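Importin subunit beta-1 (Saccharomyces cerevisiae, PDB 5OWU) functions in nuclear protein import as the importin beta subunit, associating with importin alpha, which binds the classical nuclear localization signal of cargo. Local coordinates at residues A183-A188 with M226-E231; A201-A206 with Q241-G246; M597-F602 with K631-Y636; F603-K608 with D616-A621; R833-Q838 with D846-A851. All coordinates share one frame; numbering follows the deposited sequence.

Contact 1: residues A183-A188 with M226-E231; sequences AIVQGA and MQVVCE
Val-228, on helix 219-233, sets its two methyl groups against Val-185 and Ala-188 of helix 177-188. The interaction is purely apolar and rests on methyl contacts. CG2 of Val-228 lies 3.9 Å from CG1 of Val-185, and CG1 of Val-228 is 4.1 Å from that same Val-185 methyl, so the Val-185 group faces the fork of the opposite valine. CG1 of Val-228 also reaches the CB of Ala-188, more loosely, at 4.2 Å. This division of labour follows from the Val-228 rotamer, in which CG1 is anti to the backbone N (chi1 173°) and CG2 anti to the carbonyl carbon. The backbones stay well apart, the nearest CA pair being Ala-188 and Val-228 at 7.3 Å. Polar contacts lie around the patch: Arg-198 forms a salt bridge with Glu-231 and donates from NE to the carbonyl O of Ala-188, tying both helices to helix 195-208. Val-185 also packs on an aromatic side chain from the chain of another protein. The contact stacks the first helix of HEAT 5 on that of HEAT 6, the side-by-side arrangement of successive repeats in a HEAT solenoid.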
# COMPACT_ATOMS: atom_id res chain seq x y z
N ALA A 183 9.20 28.75 16.40
CA ALA A 183 10.50 28.57 15.78
C ALA A 183 10.35 28.31 14.29
O ALA A 183 11.11 28.85 13.47
CB ALA A 183 11.26 27.43 16.47
N ILE A 184 9.33 27.55 13.90
CA ILE A 184 9.22 27.16 12.50
C ILE A 184 8.73 28.34 11.66
O ILE A 184 9.34 28.69 10.64
CB ILE A 184 8.31 25.93 12.34
CG1 ILE A 184 9.03 24.68 12.85
CG2 ILE A 184 7.88 25.75 10.88
CD1 ILE A 184 8.20 23.43 12.81
N VAL A 185 7.64 28.97 12.09
CA VAL A 185 7.04 30.03 11.29
C VAL A 185 7.99 31.21 11.17
O VAL A 185 8.00 31.91 10.15
CB VAL A 185 5.67 30.43 11.88
CG1 VAL A 185 5.06 31.60 11.11
CG2 VAL A 185 4.73 29.23 11.85
N GLN A 186 8.83 31.43 12.19
CA GLN A 186 9.85 32.47 12.09
C GLN A 186 10.72 32.27 10.86
O GLN A 186 11.07 33.24 10.18
CB GLN A 186 10.70 32.50 13.36
CG GLN A 186 10.08 33.30 14.50
CD GLN A 186 10.91 33.33 15.78
OE1 GLN A 186 10.50 33.95 16.76
NE2 GLN A 186 12.06 32.66 15.78
N GLY A 187 11.08 31.03 10.55
CA GLY A 187 11.86 30.78 9.36
C GLY A 187 11.06 30.79 8.07
O GLY A 187 11.64 30.96 7.00
N ALA A 188 9.74 30.61 8.15
CA ALA A 188 8.93 30.45 6.94
C ALA A 188 8.44 31.77 6.37
O ALA A 188 8.22 31.86 5.16
CB ALA A 188 7.71 29.56 7.23
N MET A 226 -2.24 29.91 8.36
CA MET A 226 -2.71 29.77 6.98
C MET A 226 -2.28 30.95 6.13
O MET A 226 -1.92 30.79 4.96
CB MET A 226 -4.23 29.61 6.95
CG MET A 226 -4.72 28.27 7.50
SD MET A 226 -4.06 26.89 6.54
CE MET A 226 -5.06 27.01 5.05
N GLN A 227 -2.31 32.15 6.70
CA GLN A 227 -1.81 33.33 6.00
C GLN A 227 -0.36 33.14 5.58
O GLN A 227 0.01 33.42 4.44
CB GLN A 227 -1.98 34.57 6.88
CG GLN A 227 -1.41 35.84 6.27
CD GLN A 227 -1.80 37.09 7.04
OE1 GLN A 227 -2.76 37.09 7.81
NE2 GLN A 227 -1.05 38.17 6.85
N VAL A 228 0.48 32.66 6.51
CA VAL A 228 1.90 32.45 6.19
C VAL A 228 2.05 31.40 5.09
O VAL A 228 2.86 31.56 4.16
CB VAL A 228 2.67 32.04 7.45
CG1 VAL A 228 4.11 31.64 7.10
CG2 VAL A 228 2.67 33.17 8.48
N VAL A 229 1.31 30.30 5.19
CA VAL A 229 1.44 29.24 4.19
C VAL A 229 1.03 29.75 2.81
O VAL A 229 1.72 29.53 1.81
CB VAL A 229 0.62 28.01 4.62
CG1 VAL A 229 0.56 26.97 3.51
CG2 VAL A 229 1.24 27.38 5.87
N CYS A 230 -0.11 30.45 2.73
CA CYS A 230 -0.58 30.96 1.44
C CYS A 230 0.41 31.97 0.86
O CYS A 230 0.79 31.89 -0.33
CB CYS A 230 -1.95 31.60 1.61
SG CYS A 230 -3.24 30.40 2.02
N GLU A 231 0.82 32.94 1.68
CA GLU A 231 1.87 33.86 1.30
C GLU A 231 3.01 33.08 0.66
O GLU A 231 3.51 33.47 -0.40
CB GLU A 231 2.36 34.65 2.53
CG GLU A 231 3.27 35.83 2.21
CD GLU A 231 4.55 35.41 1.50
OE1 GLU A 231 4.86 35.98 0.43
OE2 GLU A 231 5.25 34.51 2.01

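Contact 2: residues A201-A206 with Q241-G246; sequences ALNALA and QAAAFG
Leu-202 holds CG anti to its carbonyl carbon (chi1 -66°) and CD1 anti to its CA (chi2 167°), which carries that methyl across to Ala-243 and Ala-244; Asn-203 has a like first torsion, and its OD1 comes to Ala-243 CB from a different side than Leu-202 CD1. The CB of Leu-202 meets the CB of Ala-243 at 3.8 Å. Farther out, Leu-202 CD1 lies 3.9 Å from the backbone N of Ala-244 and 4.2 Å from the CB of that residue, so a single leucine covers two successive alanines. Because Ala-243 is so small, the backbones come close: the CA atoms of Leu-202 and Ala-243 are 5.9 Å apart, and the two helix segments approach to 8.7 Å between axes while running nearly parallel, at 13°. At the exposed margin, OD1 of Asn-203 sits 3.9 Å from the CB of Ala-243, but its polar link to the opposite helix runs through a water. That water donates one hydrogen to Asn-203 OD1 at 3.0 Å and the other to the carbonyl O of Ala-243, also at 3.0 Å, bridging a side chain of HEAT 5 to the backbone of HEAT 6. Within the solenoid this joins the second helices of the two repeats. Behind them, Leu-205 packs on Leu-225 and Val-229 of helix 219-233 and on Ile-184 of helix 177-188, Ala-244 leans on Ala-232 and Thr-233, and Phe-245 turns to Met-285 on helix 280-306.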
# COMPACT_ATOMS: atom_id res chain seq x y z
N ALA A 201 12.01 25.54 6.77
CA ALA A 201 10.90 25.89 7.66
C ALA A 201 9.60 25.26 7.18
O ALA A 201 8.86 24.68 7.97
CB ALA A 201 10.77 27.41 7.75
N LEU A 202 9.31 25.36 5.88
CA LEU A 202 8.05 24.81 5.38
C LEU A 202 8.04 23.29 5.47
O LEU A 202 7.02 22.69 5.84
CB LEU A 202 7.84 25.28 3.94
CG LEU A 202 7.62 26.79 3.81
CD1 LEU A 202 7.74 27.24 2.37
CD2 LEU A 202 6.28 27.20 4.37
N ASN A 203 9.17 22.64 5.17
CA ASN A 203 9.26 21.19 5.32
C ASN A 203 9.07 20.78 6.77
O ASN A 203 8.35 19.81 7.07
CB ASN A 203 10.60 20.70 4.77
CG ASN A 203 10.71 20.85 3.26
OD1 ASN A 203 9.71 20.87 2.55
ND2 ASN A 203 11.94 20.96 2.77
N ALA A 204 9.70 21.50 7.70
CA ALA A 204 9.49 21.23 9.12
C ALA A 204 8.03 21.44 9.51
O ALA A 204 7.47 20.66 10.28
CB ALA A 204 10.40 22.12 9.95
N LEU A 205 7.40 22.48 8.98
CA LEU A 205 6.00 22.75 9.31
C LEU A 205 5.12 21.58 8.88
O LEU A 205 4.27 21.09 9.65
CB LEU A 205 5.55 24.04 8.62
CG LEU A 205 4.12 24.50 8.90
CD1 LEU A 205 3.91 24.70 10.40
CD2 LEU A 205 3.81 25.79 8.13
N ALA A 206 5.33 21.11 7.65
CA ALA A 206 4.66 19.90 7.19
C ALA A 206 4.88 18.75 8.17
O ALA A 206 3.93 18.05 8.54
CB ALA A 206 5.17 19.52 5.80
N GLN A 241 7.48 27.66 -3.35
CA GLN A 241 6.10 27.34 -3.70
C GLN A 241 5.81 25.86 -3.52
O GLN A 241 4.81 25.49 -2.89
CB GLN A 241 5.82 27.76 -5.15
CG GLN A 241 5.74 29.25 -5.38
CD GLN A 241 5.41 29.60 -6.82
OE1 GLN A 241 5.74 28.85 -7.74
NE2 GLN A 241 4.75 30.73 -7.02
N ALA A 242 6.67 25.00 -4.06
CA ALA A 242 6.44 23.56 -3.96
C ALA A 242 6.31 23.13 -2.50
O ALA A 242 5.39 22.40 -2.13
CB ALA A 242 7.56 22.79 -4.65
N ALA A 243 7.22 23.61 -1.65
CA ALA A 243 7.15 23.27 -0.23
C ALA A 243 5.84 23.77 0.39
O ALA A 243 5.18 23.04 1.15
CB ALA A 243 8.35 23.85 0.50
N ALA A 244 5.46 25.01 0.07
CA ALA A 244 4.25 25.57 0.66
C ALA A 244 3.02 24.79 0.23
O ALA A 244 2.10 24.57 1.03
CB ALA A 244 4.13 27.05 0.27
N PHE A 245 2.97 24.35 -1.03
CA PHE A 245 1.85 23.54 -1.50
C PHE A 245 1.84 22.16 -0.85
O PHE A 245 0.77 21.62 -0.57
CB PHE A 245 1.87 23.43 -3.03
CG PHE A 245 1.00 24.44 -3.71
CD1 PHE A 245 -0.37 24.28 -3.75
CD2 PHE A 245 1.55 25.56 -4.32
CE1 PHE A 245 -1.18 25.21 -4.38
CE2 PHE A 245 0.75 26.50 -4.95
CZ PHE A 245 -0.62 26.32 -4.98
N GLY A 246 3.02 21.57 -0.60
CA GLY A 246 3.05 20.36 0.22
C GLY A 246 2.38 20.58 1.56
O GLY A 246 1.55 19.77 2.01
O HOH W 1 6.73 20.98 2.73

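Contact 3: residues M597-F602 with K631-Y636; sequences MLMGLF and KGFEKY
Met-599, within helix 595-607, and Tyr-636, in the loop before helix 637-649, bring their CA atoms to 7.9 Å, and the side chains fill the interval. The CG of Met-599 sits over the centre of the Tyr-636 ring, 3.6 Å from its centroid and 10° off the normal, a well-formed CH-pi contact; CB adds a second touch at Tyr-636 CE1, 3.8 Å away. A bend at chi2 (-57°) turns the thioether back, leaving SD above the same face at a longer 4.8 Å from the centroid and placing it 4.0 Å from CE1 of Phe-633, whose ring it approaches obliquely. Both are Met-aromatic contacts. The opposite face of the tyrosine is covered by CG of its neighbour Lys-635, so the ring is held between two aliphatic chains, while its OH is hydrogen-bonded to Asp-596, which also pairs with Lys-635 NZ. Without the Tyr-636 ring, as with an alanine here, the Met-599 chain would probably lose the face it lies on and Asp-596 its hydroxyl partner. Soft, polarisable sulfur and CH groups on aromatic surfaces thus join HEAT 14 to the link before HEAT 15 (Phe-633) and to that repeat's start (Tyr-636), without a direct hydrogen bond.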
# COMPACT_ATOMS: atom_id res chain seq x y z
N MET A 597 4.33 -36.04 -18.51
CA MET A 597 5.11 -35.11 -19.30
C MET A 597 5.33 -33.82 -18.53
O MET A 597 6.46 -33.34 -18.40
CB MET A 597 4.41 -34.85 -20.64
CG MET A 597 5.19 -33.96 -21.58
SD MET A 597 4.18 -32.64 -22.28
CE MET A 597 3.68 -31.77 -20.81
N LEU A 598 4.25 -33.29 -17.94
CA LEU A 598 4.37 -32.01 -17.25
C LEU A 598 5.42 -32.10 -16.15
O LEU A 598 6.32 -31.26 -16.07
CB LEU A 598 3.01 -31.58 -16.70
CG LEU A 598 2.03 -31.03 -17.74
CD1 LEU A 598 0.66 -30.79 -17.11
CD2 LEU A 598 2.56 -29.75 -18.36
N MET A 599 5.34 -33.14 -15.32
CA MET A 599 6.30 -33.24 -14.23
C MET A 599 7.71 -33.38 -14.78
O MET A 599 8.65 -32.77 -14.25
CB MET A 599 5.94 -34.41 -13.31
CG MET A 599 4.69 -34.17 -12.45
SD MET A 599 4.78 -32.70 -11.40
CE MET A 599 6.24 -33.05 -10.41
N GLY A 600 7.86 -34.12 -15.88
CA GLY A 600 9.16 -34.19 -16.52
C GLY A 600 9.72 -32.81 -16.80
O GLY A 600 10.89 -32.53 -16.51
N LEU A 601 8.89 -31.93 -17.34
CA LEU A 601 9.32 -30.56 -17.61
C LEU A 601 9.61 -29.82 -16.31
O LEU A 601 10.64 -29.15 -16.17
CB LEU A 601 8.25 -29.84 -18.43
CG LEU A 601 7.98 -30.46 -19.79
CD1 LEU A 601 6.82 -29.72 -20.48
CD2 LEU A 601 9.25 -30.48 -20.63
N PHE A 602 8.73 -29.98 -15.31
CA PHE A 602 8.89 -29.20 -14.09
C PHE A 602 10.19 -29.57 -13.39
O PHE A 602 10.99 -28.69 -13.04
CB PHE A 602 7.68 -29.41 -13.18
CG PHE A 602 6.38 -28.90 -13.77
CD1 PHE A 602 6.37 -27.88 -14.72
CD2 PHE A 602 5.16 -29.43 -13.37
CE1 PHE A 602 5.18 -27.41 -15.26
CE2 PHE A 602 3.97 -28.96 -13.91
CZ PHE A 602 3.98 -27.95 -14.85
N LYS A 631 -4.90 -38.33 -5.52
CA LYS A 631 -4.05 -39.48 -5.22
C LYS A 631 -3.14 -39.83 -6.38
O LYS A 631 -2.09 -40.44 -6.17
CB LYS A 631 -4.90 -40.69 -4.83
CG LYS A 631 -5.52 -40.59 -3.44
CD LYS A 631 -6.66 -41.58 -3.27
CE LYS A 631 -7.29 -41.48 -1.89
NZ LYS A 631 -8.52 -42.31 -1.79
N GLY A 632 -3.53 -39.47 -7.61
CA GLY A 632 -2.68 -39.70 -8.76
C GLY A 632 -1.35 -38.98 -8.71
O GLY A 632 -0.47 -39.28 -9.52
N PHE A 633 -1.18 -38.03 -7.78
CA PHE A 633 0.09 -37.33 -7.65
C PHE A 633 1.10 -38.11 -6.83
O PHE A 633 2.30 -37.78 -6.86
CB PHE A 633 -0.14 -35.96 -7.01
CG PHE A 633 1.07 -35.06 -7.08
CD1 PHE A 633 1.32 -34.31 -8.22
CD2 PHE A 633 1.94 -34.97 -6.02
CE1 PHE A 633 2.42 -33.49 -8.28
CE2 PHE A 633 3.05 -34.16 -6.08
CZ PHE A 633 3.29 -33.42 -7.22
N GLU A 634 0.67 -39.14 -6.10
CA GLU A 634 1.57 -39.80 -5.16
C GLU A 634 2.83 -40.33 -5.85
O GLU A 634 3.91 -40.31 -5.26
CB GLU A 634 0.83 -40.92 -4.43
CG GLU A 634 -0.09 -40.38 -3.36
CD GLU A 634 -1.09 -41.40 -2.87
OE1 GLU A 634 -0.82 -42.62 -2.99
OE2 GLU A 634 -2.15 -40.99 -2.37
N LYS A 635 2.71 -40.77 -7.11
CA LYS A 635 3.86 -41.34 -7.81
C LYS A 635 5.03 -40.37 -7.92
O LYS A 635 6.18 -40.81 -8.07
CB LYS A 635 3.45 -41.82 -9.20
CG LYS A 635 2.90 -40.72 -10.11
CD LYS A 635 2.35 -41.29 -11.43
CE LYS A 635 3.44 -41.90 -12.30
NZ LYS A 635 2.89 -42.45 -13.57
N TYR A 636 4.77 -39.07 -7.88
CA TYR A 636 5.84 -38.08 -7.99
C TYR A 636 6.40 -37.66 -6.64
O TYR A 636 7.38 -36.91 -6.59
CB TYR A 636 5.33 -36.83 -8.71
CG TYR A 636 4.56 -37.13 -9.98
CD1 TYR A 636 5.22 -37.54 -11.14
CD2 TYR A 636 3.18 -37.01 -10.03
CE1 TYR A 636 4.52 -37.82 -12.31
CE2 TYR A 636 2.47 -37.28 -11.19
CZ TYR A 636 3.14 -37.68 -12.33
OH TYR A 636 2.45 -37.96 -13.49

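Contact 4: residues F603-K608 with D616-A621; sequences FRLLEK and DDVFYA
Val-618 inserts between Leu-605 and Leu-606 across the two helices of HEAT 14, which form the antiparallel helical hairpin of a HEAT repeat. The short axes run at 160° to each other and approach to 10.0 Å, wide enough for branched side chains to meet in the middle. Aliphatic contacts dominate. Val-618 points its two branches at different leucines: CG1, anti to the backbone N (chi1 176°), touches CD2 of Leu-606 at 3.7 Å and is nearly as close to CG of that leucine, while CG2 reaches CB of Leu-605 at 3.9 Å and, less tightly, CD1 of Leu-605 at 4.1 Å. The packing continues to the neighbouring helices, since Val-618 also packs on Leu-577 of the preceding helix 563-586 and Leu-606 on Tyr-643 of helix 637-649. The second kind of contact is aliphatic on aromatic. Phe-619, whose ring also meets that of Phe-640 from the following repeat, lies beside Leu-606, their side chains running at about a right angle; like the other three residues, it is buried. One methyl serves both partners: CD2 of Leu-606, already against Val-618 CG1, comes obliquely to the Phe-619 ring, 3.9 Å from its CE1.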
# COMPACT_ATOMS: atom_id res chain seq x y z
N PHE A 603 10.45 -30.86 -13.22
CA PHE A 603 11.73 -31.28 -12.66
C PHE A 603 12.89 -30.70 -13.47
O PHE A 603 13.85 -30.18 -12.89
CB PHE A 603 11.81 -32.80 -12.59
CG PHE A 603 10.95 -33.39 -11.51
CD1 PHE A 603 10.99 -32.87 -10.22
CD2 PHE A 603 10.10 -34.45 -11.77
CE1 PHE A 603 10.20 -33.40 -9.22
CE2 PHE A 603 9.30 -34.98 -10.77
CZ PHE A 603 9.35 -34.46 -9.50
N ARG A 604 12.80 -30.75 -14.80
CA ARG A 604 13.88 -30.17 -15.59
C ARG A 604 14.06 -28.70 -15.24
O ARG A 604 15.17 -28.25 -14.95
CB ARG A 604 13.60 -30.37 -17.08
CG ARG A 604 13.87 -31.79 -17.55
CD ARG A 604 13.33 -32.05 -18.94
NE ARG A 604 13.88 -31.12 -19.92
CZ ARG A 604 13.42 -30.99 -21.16
NH1 ARG A 604 12.39 -31.72 -21.58
NH2 ARG A 604 13.98 -30.12 -21.99
N LEU A 605 12.95 -27.96 -15.17
CA LEU A 605 13.04 -26.55 -14.79
C LEU A 605 13.65 -26.39 -13.41
O LEU A 605 14.39 -25.43 -13.16
CB LEU A 605 11.65 -25.91 -14.84
CG LEU A 605 11.09 -25.73 -16.25
CD1 LEU A 605 9.61 -25.41 -16.19
CD2 LEU A 605 11.85 -24.62 -16.98
N LEU A 606 13.36 -27.32 -12.50
CA LEU A 606 13.91 -27.22 -11.15
C LEU A 606 15.39 -27.55 -11.12
O LEU A 606 16.11 -27.06 -10.25
CB LEU A 606 13.14 -28.15 -10.20
CG LEU A 606 11.71 -27.76 -9.81
CD1 LEU A 606 11.12 -28.80 -8.88
CD2 LEU A 606 11.66 -26.38 -9.15
N GLU A 607 15.87 -28.38 -12.06
CA GLU A 607 17.28 -28.73 -12.07
C GLU A 607 18.12 -27.77 -12.90
O GLU A 607 19.35 -27.88 -12.89
CB GLU A 607 17.47 -30.16 -12.59
CG GLU A 607 17.20 -31.23 -11.55
CD GLU A 607 18.11 -31.11 -10.33
OE1 GLU A 607 19.07 -30.32 -10.37
OE2 GLU A 607 17.84 -31.79 -9.31
N LYS A 608 17.48 -26.85 -13.61
CA LYS A 608 18.21 -25.82 -14.34
C LYS A 608 19.12 -25.03 -13.42
O LYS A 608 18.83 -24.84 -12.23
CB LYS A 608 17.23 -24.86 -15.00
CG LYS A 608 17.00 -25.11 -16.47
CD LYS A 608 15.97 -24.16 -17.05
CE LYS A 608 16.18 -22.70 -16.63
NZ LYS A 608 15.18 -21.79 -17.27
N ASP A 616 9.61 -20.59 -7.97
CA ASP A 616 8.34 -20.23 -7.35
C ASP A 616 7.17 -20.55 -8.28
O ASP A 616 6.19 -21.20 -7.87
CB ASP A 616 8.36 -18.74 -6.99
CG ASP A 616 7.28 -18.36 -6.01
OD1 ASP A 616 7.12 -19.08 -5.00
OD2 ASP A 616 6.60 -17.34 -6.24
N ASP A 617 7.25 -20.11 -9.53
CA ASP A 617 6.20 -20.40 -10.50
C ASP A 617 6.11 -21.88 -10.83
O ASP A 617 5.02 -22.40 -11.10
CB ASP A 617 6.43 -19.57 -11.76
CG ASP A 617 6.40 -18.08 -11.48
OD1 ASP A 617 5.48 -17.63 -10.75
OD2 ASP A 617 7.30 -17.36 -11.96
N VAL A 618 7.25 -22.59 -10.78
CA VAL A 618 7.22 -24.03 -10.99
C VAL A 618 6.47 -24.70 -9.85
O VAL A 618 5.68 -25.62 -10.06
CB VAL A 618 8.65 -24.59 -11.12
CG1 VAL A 618 8.61 -26.11 -11.22
CG2 VAL A 618 9.35 -24.00 -12.33
N PHE A 619 6.72 -24.26 -8.62
CA PHE A 619 6.02 -24.82 -7.47
C PHE A 619 4.53 -24.53 -7.54
O PHE A 619 3.72 -25.38 -7.17
CB PHE A 619 6.61 -24.25 -6.18
CG PHE A 619 7.70 -25.10 -5.59
CD1 PHE A 619 8.92 -25.22 -6.23
CD2 PHE A 619 7.49 -25.78 -4.41
CE1 PHE A 619 9.92 -26.02 -5.69
CE2 PHE A 619 8.49 -26.57 -3.86
CZ PHE A 619 9.70 -26.68 -4.50
N TYR A 620 4.16 -23.34 -8.01
CA TYR A 620 2.74 -23.04 -8.21
C TYR A 620 2.11 -24.02 -9.19
O TYR A 620 1.00 -24.52 -8.97
CB TYR A 620 2.57 -21.60 -8.70
CG TYR A 620 2.58 -20.55 -7.60
CD1 TYR A 620 1.75 -20.67 -6.49
CD2 TYR A 620 3.41 -19.44 -7.68
CE1 TYR A 620 1.76 -19.72 -5.49
CE2 TYR A 620 3.42 -18.48 -6.67
CZ TYR A 620 2.59 -18.63 -5.58
OH TYR A 620 2.59 -17.69 -4.58
N ALA A 621 2.82 -24.34 -10.28
CA ALA A 621 2.25 -25.26 -11.26
C ALA A 621 2.22 -26.69 -10.74
O ALA A 621 1.28 -27.45 -11.01
CB ALA A 621 3.03 -25.18 -12.57

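Contact 5: residues R833-Q838 with D846-A851; sequences RTRSGQ and DTARWA
Ala-848 packs directly against the backbone of Arg-835, and here the contact is tight: its CB lies 3.6 Å from the CA of Arg-835 and equally 3.6 Å from the CB of that residue. The two CA atoms are only 5.0 Å apart, a closeness that the single methyl of alanine permits. Beside it, CG2 of Thr-834 touches Ala-848 CB at 3.9 Å, while the threonine OG1 is engaged with the carbonyl O of Tyr-830 in its own helix. This buried seam lies between the two helices of HEAT 19, the last repeat of the solenoid, on both sides of the short connection between them. The outer side is looser and polar. Bent at chi2 (62°), the Arg-835 chain spreads one guanidinium face over CB of Arg-849, which sits toward the rim of the group, 3.8 Å from NH1. NH1 stands 4.2 Å from OD1 of Asp-846, beyond a salt bridge, and gives a weak hydrogen bond to the carbonyl O of Lys-845. Shortened to an alanine, Arg-835 would probably uncover the base of Arg-849, give up the weak bond to Lys-845 O and leave Asp-846 without this nearby positive charge. Arg-849 NE has a long, weak ion pair with Glu-853.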
# COMPACT_ATOMS: atom_id res chain seq x y z
N ARG A 833 -25.11 -7.13 12.65
CA ARG A 833 -24.47 -6.36 11.59
C ARG A 833 -24.12 -7.25 10.40
O ARG A 833 -24.27 -6.84 9.24
CB ARG A 833 -23.21 -5.68 12.11
CG ARG A 833 -23.44 -4.68 13.23
CD ARG A 833 -22.32 -3.65 13.31
NE ARG A 833 -20.99 -4.23 13.12
CZ ARG A 833 -20.21 -4.68 14.09
NH1 ARG A 833 -20.60 -4.65 15.36
NH2 ARG A 833 -19.02 -5.19 13.80
N THR A 834 -23.65 -8.47 10.67
CA THR A 834 -23.29 -9.37 9.58
C THR A 834 -24.53 -9.88 8.86
O THR A 834 -24.50 -10.10 7.64
CB THR A 834 -22.47 -10.55 10.12
OG1 THR A 834 -21.31 -10.05 10.79
CG2 THR A 834 -22.04 -11.47 8.99
N ARG A 835 -25.63 -10.07 9.59
CA ARG A 835 -26.87 -10.57 9.00
C ARG A 835 -27.59 -9.50 8.20
O ARG A 835 -28.32 -9.82 7.25
CB ARG A 835 -27.77 -11.11 10.12
CG ARG A 835 -29.18 -11.48 9.70
CD ARG A 835 -29.20 -12.60 8.67
NE ARG A 835 -30.56 -12.98 8.31
CZ ARG A 835 -30.89 -13.76 7.29
NH1 ARG A 835 -29.95 -14.25 6.50
NH2 ARG A 835 -32.16 -14.04 7.05
N SER A 836 -27.39 -8.22 8.53
CA SER A 836 -28.14 -7.13 7.93
C SER A 836 -27.36 -6.35 6.88
O SER A 836 -27.94 -5.91 5.88
CB SER A 836 -28.61 -6.16 9.02
OG SER A 836 -27.51 -5.48 9.60
N GLY A 837 -26.05 -6.15 7.07
CA GLY A 837 -25.25 -5.40 6.13
C GLY A 837 -25.40 -5.91 4.71
O GLY A 837 -25.10 -7.08 4.44
N GLN A 838 -25.87 -5.06 3.80
CA GLN A 838 -26.26 -5.53 2.47
C GLN A 838 -25.10 -5.62 1.49
O GLN A 838 -25.24 -6.27 0.45
CB GLN A 838 -27.36 -4.64 1.89
CG GLN A 838 -27.85 -5.07 0.50
CD GLN A 838 -28.02 -6.57 0.36
OE1 GLN A 838 -28.38 -7.27 1.31
NE2 GLN A 838 -27.73 -7.09 -0.83
N ASP A 846 -26.65 -15.84 5.34
CA ASP A 846 -27.12 -17.16 5.74
C ASP A 846 -26.33 -17.68 6.93
O ASP A 846 -26.90 -18.17 7.92
CB ASP A 846 -27.01 -18.14 4.57
CG ASP A 846 -27.83 -17.70 3.36
OD1 ASP A 846 -28.84 -16.98 3.54
OD2 ASP A 846 -27.46 -18.09 2.23
N THR A 847 -25.00 -17.57 6.86
CA THR A 847 -24.16 -17.99 7.98
C THR A 847 -24.51 -17.21 9.24
O THR A 847 -24.58 -17.78 10.33
CB THR A 847 -22.68 -17.82 7.63
OG1 THR A 847 -22.39 -18.48 6.39
CG2 THR A 847 -21.80 -18.40 8.73
N ALA A 848 -24.75 -15.90 9.10
CA ALA A 848 -25.13 -15.09 10.26
C ALA A 848 -26.46 -15.56 10.84
O ALA A 848 -26.66 -15.52 12.06
CB ALA A 848 -25.21 -13.62 9.88
N ARG A 849 -27.39 -15.99 9.98
CA ARG A 849 -28.65 -16.55 10.47
C ARG A 849 -28.39 -17.81 11.29
O ARG A 849 -28.91 -17.95 12.41
CB ARG A 849 -29.58 -16.84 9.29
CG ARG A 849 -30.84 -17.63 9.63
CD ARG A 849 -31.81 -16.86 10.52
NE ARG A 849 -33.18 -17.35 10.37
CZ ARG A 849 -34.24 -16.79 10.94
NH1 ARG A 849 -34.11 -15.73 11.72
NH2 ARG A 849 -35.45 -17.31 10.73
N TRP A 850 -27.60 -18.74 10.75
CA TRP A 850 -27.22 -19.93 11.50
C TRP A 850 -26.63 -19.55 12.86
O TRP A 850 -27.02 -20.10 13.90
CB TRP A 850 -26.24 -20.76 10.67
CG TRP A 850 -25.38 -21.74 11.43
CD1 TRP A 850 -24.04 -21.66 11.64
CD2 TRP A 850 -25.81 -22.97 12.04
NE1 TRP A 850 -23.60 -22.75 12.36
CE2 TRP A 850 -24.66 -23.56 12.62
CE3 TRP A 850 -27.04 -23.61 12.17
CZ2 TRP A 850 -24.72 -24.77 13.31
CZ3 TRP A 850 -27.10 -24.82 12.85
CH2 TRP A 850 -25.94 -25.38 13.42
N ALA A 851 -25.72 -18.58 12.87
CA ALA A 851 -25.10 -18.14 14.11
C ALA A 851 -26.12 -17.57 15.08
O ALA A 851 -26.01 -17.76 16.30
CB ALA A 851 -24.02 -17.10 13.82

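Overall arrangement
Contacts 1 and 2 join the same two repeats, HEAT 5 and HEAT 6, through first and second helices respectively; their centres lie 9 Å apart, and Ile-184 and Ala-188 of one pack against Ala-201 of the other. Contact 1 is buried and wholly apolar, whereas contact 2 shades into solvent and adds a water bridge. On the opposite side of the chain's centre, contacts 3 and 4 share helix 595-607, with Phe-602 touching Val-618 and Ala-621: both are buried, but contact 4 is internal to a repeat and aliphatic with one phenylalanine, contact 3 inter-repeat with CH-pi and sulfur-aromatic contacts. Contact 5, touching none of the others, is another intra-repeat hairpin, partly exposed and edged with charge.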